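Local coordinates for Serine/threonine-protein kinase Tel1 (Chaetomium thermophilum, PDB 6SKY), which probably phosphorylates serine or threonine in [ST]-Q motifs as an ATP-dependent kinase that activates checkpoint signalling in response to DNA damage, at residues N2666-H2671 with L2768-G2773; G2645-K2650 with T2772-H2777. One frame throughout, in Å; residues are numbered along the deposited sequence.

Contact 1: N2666-H2671 with L2768-G2773. With AGS (phosphothiophosphoric acid-adenylate ester), chain C.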
loop_
_atom_site.group_PDB
_atom_site.type_symbol
_atom_site.label_atom_id
_atom_site.label_comp_id
_atom_site.label_asym_id
_atom_site.label_seq_id
_atom_site.Cartn_x
_atom_site.Cartn_y
_atom_site.Cartn_z
ATOM N N ASN A 2666 -13.765 43.036 2.677
ATOM C CA ASN A 2666 -14.039 43.280 4.090
ATOM C C ASN A 2666 -13.065 42.509 4.956
ATOM O O ASN A 2666 -13.437 41.726 5.823
ATOM C CB ASN A 2666 -15.487 42.977 4.455
ATOM C CG ASN A 2666 -16.013 41.758 3.780
ATOM O OD1 ASN A 2666 -15.383 40.712 3.800
ATOM N ND2 ASN A 2666 -17.182 41.879 3.171
ATOM N N THR A 2667 -11.789 42.704 4.680
ATOM C CA THR A 2667 -10.700 42.119 5.432
ATOM C C THR A 2667 -10.087 43.160 6.357
ATOM O O THR A 2667 -10.492 44.318 6.395
ATOM C CB THR A 2667 -9.643 41.567 4.483
ATOM O OG1 THR A 2667 -9.168 42.630 3.658
ATOM C CG2 THR A 2667 -10.223 40.496 3.604
ATOM N N ILE A 2668 -9.100 42.722 7.124
ATOM C CA ILE A 2668 -8.281 43.605 7.946
ATOM C C ILE A 2668 -6.881 43.007 7.976
ATOM O O ILE A 2668 -6.747 41.788 8.088
ATOM C CB ILE A 2668 -8.874 43.773 9.354
ATOM C CG1 ILE A 2668 -8.007 44.697 10.196
ATOM C CG2 ILE A 2668 -9.031 42.448 10.053
ATOM C CD1 ILE A 2668 -8.504 44.872 11.585
ATOM N N PRO A 2669 -5.818 43.789 7.845
ATOM C CA PRO A 2669 -4.482 43.200 7.898
ATOM C C PRO A 2669 -4.223 42.558 9.245
ATOM O O PRO A 2669 -4.719 43.004 10.274
ATOM C CB PRO A 2669 -3.566 44.393 7.655
ATOM C CG PRO A 2669 -4.392 45.310 6.887
ATOM C CD PRO A 2669 -5.765 45.189 7.419
ATOM N N LEU A 2670 -3.451 41.478 9.225
ATOM C CA LEU A 2670 -3.204 40.725 10.445
ATOM C C LEU A 2670 -2.482 41.571 11.478
ATOM O O LEU A 2670 -2.757 41.472 12.676
ATOM C CB LEU A 2670 -2.406 39.472 10.113
ATOM C CG LEU A 2670 -1.899 38.592 11.240
ATOM C CD1 LEU A 2670 -3.008 37.745 11.785
ATOM C CD2 LEU A 2670 -0.773 37.738 10.733
ATOM N N HIS A 2671 -1.570 42.426 11.035
ATOM C CA HIS A 2671 -0.828 43.261 11.966
ATOM C C HIS A 2671 -1.700 44.357 12.561
ATOM O O HIS A 2671 -1.552 44.693 13.741
ATOM C CB HIS A 2671 0.373 43.860 11.255
ATOM C CG HIS A 2671 1.538 44.118 12.150
ATOM N ND1 HIS A 2671 2.030 45.382 12.381
ATOM C CD2 HIS A 2671 2.312 43.274 12.868
ATOM C CE1 HIS A 2671 3.058 45.306 13.205
ATOM N NE2 HIS A 2671 3.248 44.037 13.517
ATOM N N LEU A 2768 -7.143 39.151 7.142
ATOM C CA LEU A 2768 -8.152 38.342 7.801
ATOM C C LEU A 2768 -9.518 38.783 7.317
ATOM O O LEU A 2768 -9.893 39.938 7.502
ATOM C CB LEU A 2768 -8.066 38.496 9.312
ATOM C CG LEU A 2768 -6.732 38.175 9.951
ATOM C CD1 LEU A 2768 -6.703 38.717 11.347
ATOM C CD2 LEU A 2768 -6.558 36.692 9.953
ATOM N N ASP A 2769 -10.250 37.870 6.697
ATOM C CA ASP A 2769 -11.602 38.140 6.233
ATOM C C ASP A 2769 -12.557 37.960 7.401
ATOM O O ASP A 2769 -12.790 36.838 7.847
ATOM C CB ASP A 2769 -11.943 37.199 5.085
ATOM C CG ASP A 2769 -13.275 37.500 4.456
ATOM O OD1 ASP A 2769 -13.846 38.564 4.725
ATOM O OD2 ASP A 2769 -13.762 36.665 3.681
ATOM N N HIS A 2770 -13.115 39.053 7.911
ATOM C CA HIS A 2770 -13.983 38.965 9.072
ATOM C C HIS A 2770 -15.444 38.782 8.707
ATOM O O HIS A 2770 -16.317 39.140 9.495
ATOM C CB HIS A 2770 -13.802 40.180 9.981
ATOM C CG HIS A 2770 -14.114 41.491 9.338
ATOM N ND1 HIS A 2770 -13.250 42.559 9.388
ATOM C CD2 HIS A 2770 -15.206 41.922 8.665
ATOM C CE1 HIS A 2770 -13.788 43.587 8.757
ATOM N NE2 HIS A 2770 -14.973 43.225 8.307
ATOM N N LYS A 2771 -15.727 38.233 7.532
ATOM C CA LYS A 2771 -17.048 37.726 7.208
ATOM C C LYS A 2771 -17.078 36.222 7.038
ATOM O O LYS A 2771 -18.100 35.604 7.320
ATOM C CB LYS A 2771 -17.575 38.366 5.925
ATOM C CG LYS A 2771 -17.842 39.838 6.033
ATOM C CD LYS A 2771 -18.888 40.130 7.074
ATOM C CE LYS A 2771 -19.046 41.620 7.270
ATOM N NZ LYS A 2771 -19.913 41.935 8.436
ATOM N N THR A 2772 -15.984 35.626 6.575
ATOM C CA THR A 2772 -15.886 34.193 6.382
ATOM C C THR A 2772 -14.804 33.541 7.220
ATOM O O THR A 2772 -14.764 32.312 7.289
ATOM C CB THR A 2772 -15.626 33.873 4.908
ATOM O OG1 THR A 2772 -14.558 34.687 4.432
ATOM C CG2 THR A 2772 -16.836 34.168 4.098
ATOM N N GLY A 2773 -13.934 34.311 7.849
ATOM C CA GLY A 2773 -12.929 33.770 8.722
ATOM C C GLY A 2773 -11.644 33.350 8.054
ATOM O O GLY A 2773 -10.689 33.029 8.755
HETATM P PG AGS C . 5.520 47.994 3.424
HETATM S S1G AGS C . 5.761 46.694 4.856
HETATM O O2G AGS C . 5.565 47.289 2.043
HETATM O O3G AGS C . 6.647 49.059 3.492
HETATM P PB AGS C . 2.837 47.960 3.174
HETATM O O1B AGS C . 3.016 46.505 3.317
HETATM O O2B AGS C . 1.757 48.576 4.061
HETATM O O3B AGS C . 4.156 48.719 3.556
HETATM P PA AGS C . 1.120 49.045 1.336
HETATM O O1A AGS C . 1.355 50.488 1.229
HETATM O O2A AGS C . 0.565 48.391 0.072
HETATM O O3A AGS C . 2.451 48.276 1.682
HETATM O "O5'" AGS C . 0.153 48.828 2.549
HETATM C "C5'" AGS C . -1.175 49.362 2.473
HETATM C "C4'" AGS C . -2.024 48.768 3.562
HETATM O "O4'" AGS C . -3.184 48.151 2.976
HETATM C "C3'" AGS C . -1.359 47.680 4.396
HETATM O "O3'" AGS C . -1.864 47.675 5.724
HETATM C "C2'" AGS C . -1.724 46.404 3.641
HETATM O "O2'" AGS C . -1.832 45.300 4.528
HETATM C "C1'" AGS C . -3.097 46.742 3.060
HETATM N N9 AGS C . -3.310 46.194 1.730
HETATM C C8 AGS C . -2.390 46.090 0.726
HETATM N N7 AGS C . -2.858 45.558 -0.375
HETATM C C5 AGS C . -4.183 45.299 -0.073
HETATM C C6 AGS C . -5.230 44.730 -0.819
HETATM N N6 AGS C . -5.099 44.309 -2.077
HETATM N N1 AGS C . -6.431 44.612 -0.221
HETATM C C2 AGS C . -6.567 45.032 1.037
HETATM N N3 AGS C . -5.655 45.582 1.840
HETATM C C4 AGS C . -4.476 45.685 1.221
#

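Contact 2: G2645-K2650 with T2772-H2777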
loop_
_atom_site.group_PDB
_atom_site.type_symbol
_atom_site.label_atom_id
_atom_site.label_comp_id
_atom_site.label_asym_id
_atom_site.label_seq_id
_atom_site.Cartn_x
_atom_site.Cartn_y
_atom_site.Cartn_z
ATOM N N GLY A 2645 -8.325 25.431 -0.831
ATOM C CA GLY A 2645 -7.899 26.275 -1.927
ATOM C C GLY A 2645 -7.464 27.598 -1.355
ATOM O O GLY A 2645 -7.449 27.798 -0.139
ATOM N N ILE A 2646 -7.110 28.513 -2.247
ATOM C CA ILE A 2646 -6.669 29.827 -1.820
ATOM C C ILE A 2646 -7.646 30.867 -2.334
ATOM O O ILE A 2646 -8.400 30.641 -3.279
ATOM C CB ILE A 2646 -5.235 30.152 -2.277
ATOM C CG1 ILE A 2646 -5.206 30.472 -3.760
ATOM C CG2 ILE A 2646 -4.313 29.003 -1.973
ATOM C CD1 ILE A 2646 -4.006 31.258 -4.158
ATOM N N ARG A 2647 -7.643 32.011 -1.667
ATOM C CA ARG A 2647 -8.423 33.163 -2.079
ATOM C C ARG A 2647 -7.577 34.021 -3.003
ATOM O O ARG A 2647 -6.414 34.300 -2.707
ATOM C CB ARG A 2647 -8.865 33.970 -0.860
ATOM C CG ARG A 2647 -9.940 33.316 -0.032
ATOM C CD ARG A 2647 -11.306 33.644 -0.581
ATOM N NE ARG A 2647 -11.465 35.082 -0.750
ATOM C CZ ARG A 2647 -11.909 35.901 0.194
ATOM N NH1 ARG A 2647 -12.008 37.195 -0.051
ATOM N NH2 ARG A 2647 -12.252 35.429 1.377
ATOM N N THR A 2648 -8.158 34.437 -4.112
ATOM C CA THR A 2648 -7.443 35.194 -5.123
ATOM C C THR A 2648 -7.833 36.664 -5.073
ATOM O O THR A 2648 -8.859 37.042 -4.510
ATOM C CB THR A 2648 -7.728 34.629 -6.513
ATOM O OG1 THR A 2648 -9.140 34.522 -6.702
ATOM C CG2 THR A 2648 -7.121 33.258 -6.662
ATOM N N TYR A 2649 -6.980 37.497 -5.651
ATOM C CA TYR A 2649 -7.319 38.883 -5.918
ATOM C C TYR A 2649 -6.812 39.203 -7.313
ATOM O O TYR A 2649 -6.349 38.322 -8.038
ATOM C CB TYR A 2649 -6.783 39.816 -4.822
ATOM C CG TYR A 2649 -5.293 40.026 -4.755
ATOM C CD1 TYR A 2649 -4.771 41.298 -4.709
ATOM C CD2 TYR A 2649 -4.419 38.968 -4.685
ATOM C CE1 TYR A 2649 -3.431 41.510 -4.634
ATOM C CE2 TYR A 2649 -3.072 39.175 -4.613
ATOM C CZ TYR A 2649 -2.585 40.448 -4.585
ATOM O OH TYR A 2649 -1.238 40.674 -4.508
ATOM N N LYS A 2650 -6.920 40.457 -7.721
ATOM C CA LYS A 2650 -6.616 40.838 -9.090
ATOM C C LYS A 2650 -5.577 41.939 -9.099
ATOM O O LYS A 2650 -5.800 43.007 -8.531
ATOM C CB LYS A 2650 -7.872 41.290 -9.822
ATOM C CG LYS A 2650 -7.594 41.814 -11.192
ATOM C CD LYS A 2650 -8.433 41.124 -12.213
ATOM C CE LYS A 2650 -8.298 41.801 -13.542
ATOM N NZ LYS A 2650 -9.471 41.512 -14.399
ATOM N N THR A 2772 -15.984 35.626 6.575
ATOM C CA THR A 2772 -15.886 34.193 6.382
ATOM C C THR A 2772 -14.804 33.541 7.220
ATOM O O THR A 2772 -14.764 32.312 7.289
ATOM C CB THR A 2772 -15.626 33.873 4.908
ATOM O OG1 THR A 2772 -14.558 34.687 4.432
ATOM C CG2 THR A 2772 -16.836 34.168 4.098
ATOM N N GLY A 2773 -13.934 34.311 7.849
ATOM C CA GLY A 2773 -12.929 33.770 8.722
ATOM C C GLY A 2773 -11.644 33.350 8.054
ATOM O O GLY A 2773 -10.689 33.029 8.755
ATOM N N GLU A 2774 -11.572 33.360 6.736
ATOM C CA GLU A 2774 -10.397 32.852 6.057
ATOM C C GLU A 2774 -9.355 33.935 5.841
ATOM O O GLU A 2774 -9.637 35.126 5.925
ATOM C CB GLU A 2774 -10.783 32.227 4.731
ATOM C CG GLU A 2774 -11.850 32.925 4.005
ATOM C CD GLU A 2774 -12.646 31.967 3.173
ATOM O OE1 GLU A 2774 -12.524 30.752 3.411
ATOM O OE2 GLU A 2774 -13.391 32.417 2.283
ATOM N N VAL A 2775 -8.131 33.497 5.571
ATOM C CA VAL A 2775 -6.993 34.379 5.363
ATOM C C VAL A 2775 -6.765 34.560 3.875
ATOM O O VAL A 2775 -7.038 33.672 3.066
ATOM C CB VAL A 2775 -5.725 33.838 6.051
ATOM C CG1 VAL A 2775 -6.024 33.497 7.464
ATOM C CG2 VAL A 2775 -5.212 32.627 5.339
ATOM N N VAL A 2776 -6.276 35.735 3.508
ATOM C CA VAL A 2776 -5.928 36.068 2.137
ATOM C C VAL A 2776 -4.468 36.473 2.126
ATOM O O VAL A 2776 -4.046 37.299 2.935
ATOM C CB VAL A 2776 -6.815 37.193 1.574
ATOM C CG1 VAL A 2776 -6.695 37.273 0.072
ATOM C CG2 VAL A 2776 -8.252 36.993 1.982
ATOM N N HIS A 2777 -3.695 35.885 1.231
ATOM C CA HIS A 2777 -2.298 36.238 1.066
ATOM C C HIS A 2777 -2.144 37.069 -0.194
ATOM O O HIS A 2777 -2.613 36.680 -1.264
ATOM C CB HIS A 2777 -1.427 34.989 1.012
ATOM C CG HIS A 2777 -1.165 34.388 2.355
ATOM N ND1 HIS A 2777 0.091 34.325 2.909
ATOM C CD2 HIS A 2777 -2.002 33.841 3.262
ATOM C CE1 HIS A 2777 0.018 33.760 4.097
ATOM N NE2 HIS A 2777 -1.241 33.457 4.334
#

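Contact 1: N2666-H2671 with L2768-G2773
Leu-2768 N donates a hydrogen bond to Ile-2668 O at 2.8 Å, nearly straight with 178° at the hydrogen. The return bond, Ile-2668 N to Leu-2768 O, is 2.9 Å long and bent to 139°, and together they define an antiparallel hydrogen-bonded pair. Beside that pair Thr-2667 and Asp-2769 form a non-hydrogen-bonded one, the methyl CG2 of Thr-2667 resting on CA of Asp-2769. Past it the ladder frays: the bond from His-2770 N to Asn-2666 O is weak at 3.4 Å. The same Asn-2666 O sits over the centre of the His-2770 ring; chi1 of 60° puts CG between the backbone N and carbonyl carbon, turning the ring toward Asn-2666. On the side of Ile-2668 and Leu-2768 the packing is apolar: CD1 of Leu-2670 meets CD1 of Leu-2768 at 3.8 Å, and Met-2721 touches both leucines. Pro-2669, at the N-cap of helix 2670-2681, brings CG within 3.5 Å of the ribose O2' of the nucleotide analogue. Two sound backbone bonds thus hold the strand that ends in this pocket residue, on the ribose side of the ATP site, against strand 2766-2769, which directly follows His-2764 of the analogue pocket and Asn-2765 of the magnesium site.

Contact 2: G2645-K2650 with T2772-H2777
Bends at chi2 (-86°) and chi3 (-52°) turn the Arg-2647 chain twice and bring NH2 up to the carboxylate of Glu-2774. Glu-2774 reaches it with a chain extended beyond CG. The two side chains cross at about a right angle, and NH2 reaches OE2 at 3.3 Å in a salt bridge whose hydrogen bond is weak. Their planes differ by 61°, which excludes a flat, two-pronged pairing, although the glutamate approaches the guanidinium at its edge. The stronger partner of NH2 is Asp-2769, so one nitrogen is shared by two acids, and each would be expected to stabilise the arginine's positive charge. Val-2776 supplies the apolar half of the contact, with CG2 4.2 Å above the guanidinium plane and CG1 4.1 Å from CB of Arg-2647. At the other end Tyr-2649 comes within 4.2 Å of His-2777 O through CE2, while its OH accepts a hydrogen bond from the backbone N of Asp-2779, a magnesium ligand, and its side chain touches the nucleotide analogue. The irregular segment 2645-2650, which leads into the six-stranded sheet of the kinase domain, therefore runs between helix 2616-2632, touched by Ile-2646, Thr-2648 and Tyr-2649, and edge strand 2775-2777, whose Val-2775 and His-2777 pack on helix 2732-2755.

Overall arrangement
From the N terminus, the chain first passes 2645-2650, then strands 2651-2655 and 2658-2662, and reaches 2666-2671. It returns through a mostly helical excursion to 2768-2773, closing contact 1 across 96 intervening residues, and then to 2772-2777, closing contact 2 across 121. Because the first segments and their partners come in the order 2, 1, 1, 2, the loop of contact 1 nests inside that of contact 2, the partners overlapping at Thr-2772 and Gly-2773. Strand 2766-2769 lies between 2667-2669 and 2775-2777 in a three-stranded antiparallel sheet. Contact 1 builds one edge of it; contact 2 brings the approach to strand 2651-2655, and thus the six-stranded sheet, against the other.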